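Local coordinates for protein sulfatase (Bacteroides fragilis CAG:558, PDB 6USS) that probably hydrolyses aryl sulfate esters as a calcium-binding member of the sulfatase family from a gut bacterium, at residues Ala150-Asp155 with Lys394-Val399. The protein carries 1 engineered substitution. Residues are numbered along the deposited sequence; the frame is centred on the assembly and turned at random.
Sequences AEILKD and KHYKTV
Thr398 divides its two branches: OG1 hydrogen-bonds to the backbone O of Gln400, two residues on in the same loop, while the methyl CG2 meets Ile152 CD1 of the helix at 4.0 Å. With chi1 at 48°, OG1 sits over the backbone, flanked by N and C, and CG2 is trans to C, which gives the polar end to the loop and the apolar end to the helix. No hydrogen bond joins 150-155 to 394-399; the contact is apolar, small (116 Å² buried in all) and centred on Ile152. Its CG1 branch runs out extended (chi2 177°), and the terminal CD1 also reaches Tyr396 CD2 at 4.1 Å, approaching the ring obliquely. The shorter branch of the isoleucine touches nearer the tyrosine backbone, with CG2 4.1 Å from Tyr396 CB. Ile152 thus bears on both the stem and the ring of Tyr396, crossing that side chain at about a right angle. Beyond this patch, Val399 N hydrogen-bonds to Thr147 OG1, a polar tie from the loop to the residue two before helix 149-155, and Glu151 of the helix forms a salt bridge with Lys154 of the second subunit. The loop 394-399 packs beside helix 149-155, away from the calcium site, and helix 383-390 completes the apolar cluster: Tyr384 touches Ile152 and Thr398, and Leu388 touches Ile152 and Tyr396.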
loop_
_atom_site.group_PDB
_atom_site.type_symbol
_atom_site.label_atom_id
_atom_site.label_comp_id
_atom_site.label_asym_id
_atom_site.label_seq_id
_atom_site.Cartn_x
_atom_site.Cartn_y
_atom_site.Cartn_z
ATOM N N ALA A 150 -2.991 -10.322 -4.694
ATOM C CA ALA A 150 -3.639 -9.211 -4.000
ATOM C C ALA A 150 -3.776 -7.985 -4.890
ATOM O O ALA A 150 -4.716 -7.197 -4.711
ATOM C CB ALA A 150 -2.861 -8.841 -2.734
ATOM N N GLU A 151 -2.836 -7.790 -5.823
ATOM C CA GLU A 151 -2.948 -6.702 -6.789
ATOM C C GLU A 151 -4.189 -6.865 -7.660
ATOM O O GLU A 151 -4.891 -5.888 -7.946
ATOM C CB GLU A 151 -1.689 -6.644 -7.658
ATOM C CG GLU A 151 -1.503 -5.336 -8.441
ATOM C CD GLU A 151 -1.199 -4.132 -7.529
ATOM O OE1 GLU A 151 -0.403 -4.293 -6.571
ATOM O OE2 GLU A 151 -1.753 -3.030 -7.776
ATOM N N ILE A 152 -4.482 -8.095 -8.086
ATOM C CA ILE A 152 -5.611 -8.314 -8.984
ATOM C C ILE A 152 -6.928 -8.123 -8.244
ATOM O O ILE A 152 -7.875 -7.520 -8.773
ATOM C CB ILE A 152 -5.516 -9.706 -9.630
ATOM C CG1 ILE A 152 -4.226 -9.840 -10.438
ATOM C CG2 ILE A 152 -6.680 -9.929 -10.549
ATOM C CD1 ILE A 152 -4.071 -11.221 -11.020
ATOM N N LEU A 153 -7.007 -8.635 -7.010
ATOM C CA LEU A 153 -8.156 -8.353 -6.157
ATOM C C LEU A 153 -8.298 -6.853 -5.918
ATOM O O LEU A 153 -9.385 -6.289 -6.090
ATOM C CB LEU A 153 -8.026 -9.111 -4.830
ATOM C CG LEU A 153 -8.135 -10.637 -4.905
ATOM C CD1 LEU A 153 -7.821 -11.290 -3.569
ATOM C CD2 LEU A 153 -9.513 -11.029 -5.365
ATOM N N LYS A 154 -7.201 -6.187 -5.532
ATOM C CA LYS A 154 -7.231 -4.744 -5.290
ATOM C C LYS A 154 -7.709 -3.992 -6.529
ATOM O O LYS A 154 -8.646 -3.186 -6.459
ATOM C CB LYS A 154 -5.842 -4.265 -4.853
ATOM C CG LYS A 154 -5.714 -2.782 -4.449
ATOM C CD LYS A 154 -4.231 -2.319 -4.522
ATOM C CE LYS A 154 -4.090 -0.908 -5.154
ATOM N NZ LYS A 154 -5.037 0.156 -4.551
ATOM N N ASP A 155 -7.109 -4.285 -7.687
ATOM C CA ASP A 155 -7.454 -3.580 -8.915
ATOM C C ASP A 155 -8.869 -3.882 -9.389
ATOM O O ASP A 155 -9.406 -3.136 -10.217
ATOM C CB ASP A 155 -6.450 -3.923 -10.017
ATOM C CG ASP A 155 -5.007 -3.478 -9.680
ATOM O OD1 ASP A 155 -4.790 -2.514 -8.894
ATOM O OD2 ASP A 155 -4.076 -4.115 -10.220
ATOM N N LYS A 394 -13.650 -12.194 -13.546
ATOM C CA LYS A 394 -13.875 -13.104 -14.666
ATOM C C LYS A 394 -12.791 -13.008 -15.730
ATOM O O LYS A 394 -12.654 -13.932 -16.531
ATOM C CB LYS A 394 -15.285 -12.888 -15.270
ATOM C CG LYS A 394 -16.391 -13.290 -14.270
ATOM C CD LYS A 394 -17.769 -12.678 -14.526
ATOM C CE LYS A 394 -18.904 -13.505 -13.864
ATOM N NZ LYS A 394 -18.470 -14.640 -12.955
ATOM N N HIS A 395 -12.020 -11.927 -15.764
ATOM C CA HIS A 395 -10.924 -11.810 -16.726
ATOM C C HIS A 395 -9.775 -11.037 -16.087
ATOM O O HIS A 395 -10.002 -10.083 -15.330
ATOM C CB HIS A 395 -11.353 -11.111 -18.028
ATOM C CG HIS A 395 -11.778 -9.690 -17.833
ATOM N ND1 HIS A 395 -10.913 -8.624 -17.982
ATOM C CD2 HIS A 395 -12.977 -9.160 -17.483
ATOM C CE1 HIS A 395 -11.563 -7.500 -17.736
ATOM N NE2 HIS A 395 -12.816 -7.799 -17.427
ATOM N N TYR A 396 -8.545 -11.459 -16.395
ATOM C CA TYR A 396 -7.337 -10.815 -15.902
ATOM C C TYR A 396 -6.151 -11.282 -16.729
ATOM O O TYR A 396 -6.205 -12.318 -17.401
ATOM C CB TYR A 396 -7.096 -11.108 -14.413
ATOM C CG TYR A 396 -7.093 -12.576 -14.023
ATOM C CD1 TYR A 396 -8.280 -13.209 -13.665
ATOM C CD2 TYR A 396 -5.913 -13.314 -13.969
ATOM C CE1 TYR A 396 -8.305 -14.525 -13.289
ATOM C CE2 TYR A 396 -5.929 -14.653 -13.584
ATOM C CZ TYR A 396 -7.140 -15.245 -13.245
ATOM O OH TYR A 396 -7.223 -16.557 -12.857
ATOM N N LYS A 397 -5.077 -10.492 -16.662
ATOM C CA LYS A 397 -3.801 -10.782 -17.289
ATOM C C LYS A 397 -2.702 -10.787 -16.232
ATOM O O LYS A 397 -2.778 -10.071 -15.230
ATOM C CB LYS A 397 -3.454 -9.741 -18.347
ATOM C CG LYS A 397 -4.576 -9.388 -19.296
ATOM C CD LYS A 397 -4.069 -9.484 -20.729
ATOM C CE LYS A 397 -5.168 -9.839 -21.705
ATOM N NZ LYS A 397 -4.624 -10.479 -22.932
ATOM N N THR A 398 -1.659 -11.574 -16.483
ATOM C CA THR A 398 -0.547 -11.722 -15.561
ATOM C C THR A 398 0.753 -11.698 -16.354
ATOM O O THR A 398 0.785 -12.131 -17.506
ATOM C CB THR A 398 -0.667 -13.041 -14.785
ATOM O OG1 THR A 398 -0.947 -14.098 -15.711
ATOM C CG2 THR A 398 -1.812 -12.987 -13.780
ATOM N N VAL A 399 1.834 -11.196 -15.738
ATOM C CA VAL A 399 3.128 -11.257 -16.423
ATOM C C VAL A 399 3.644 -12.686 -16.489
ATOM O O VAL A 399 4.360 -13.046 -17.430
ATOM C CB VAL A 399 4.179 -10.332 -15.767
ATOM C CG1 VAL A 399 3.745 -8.857 -15.842
ATOM C CG2 VAL A 399 4.479 -10.755 -14.323
#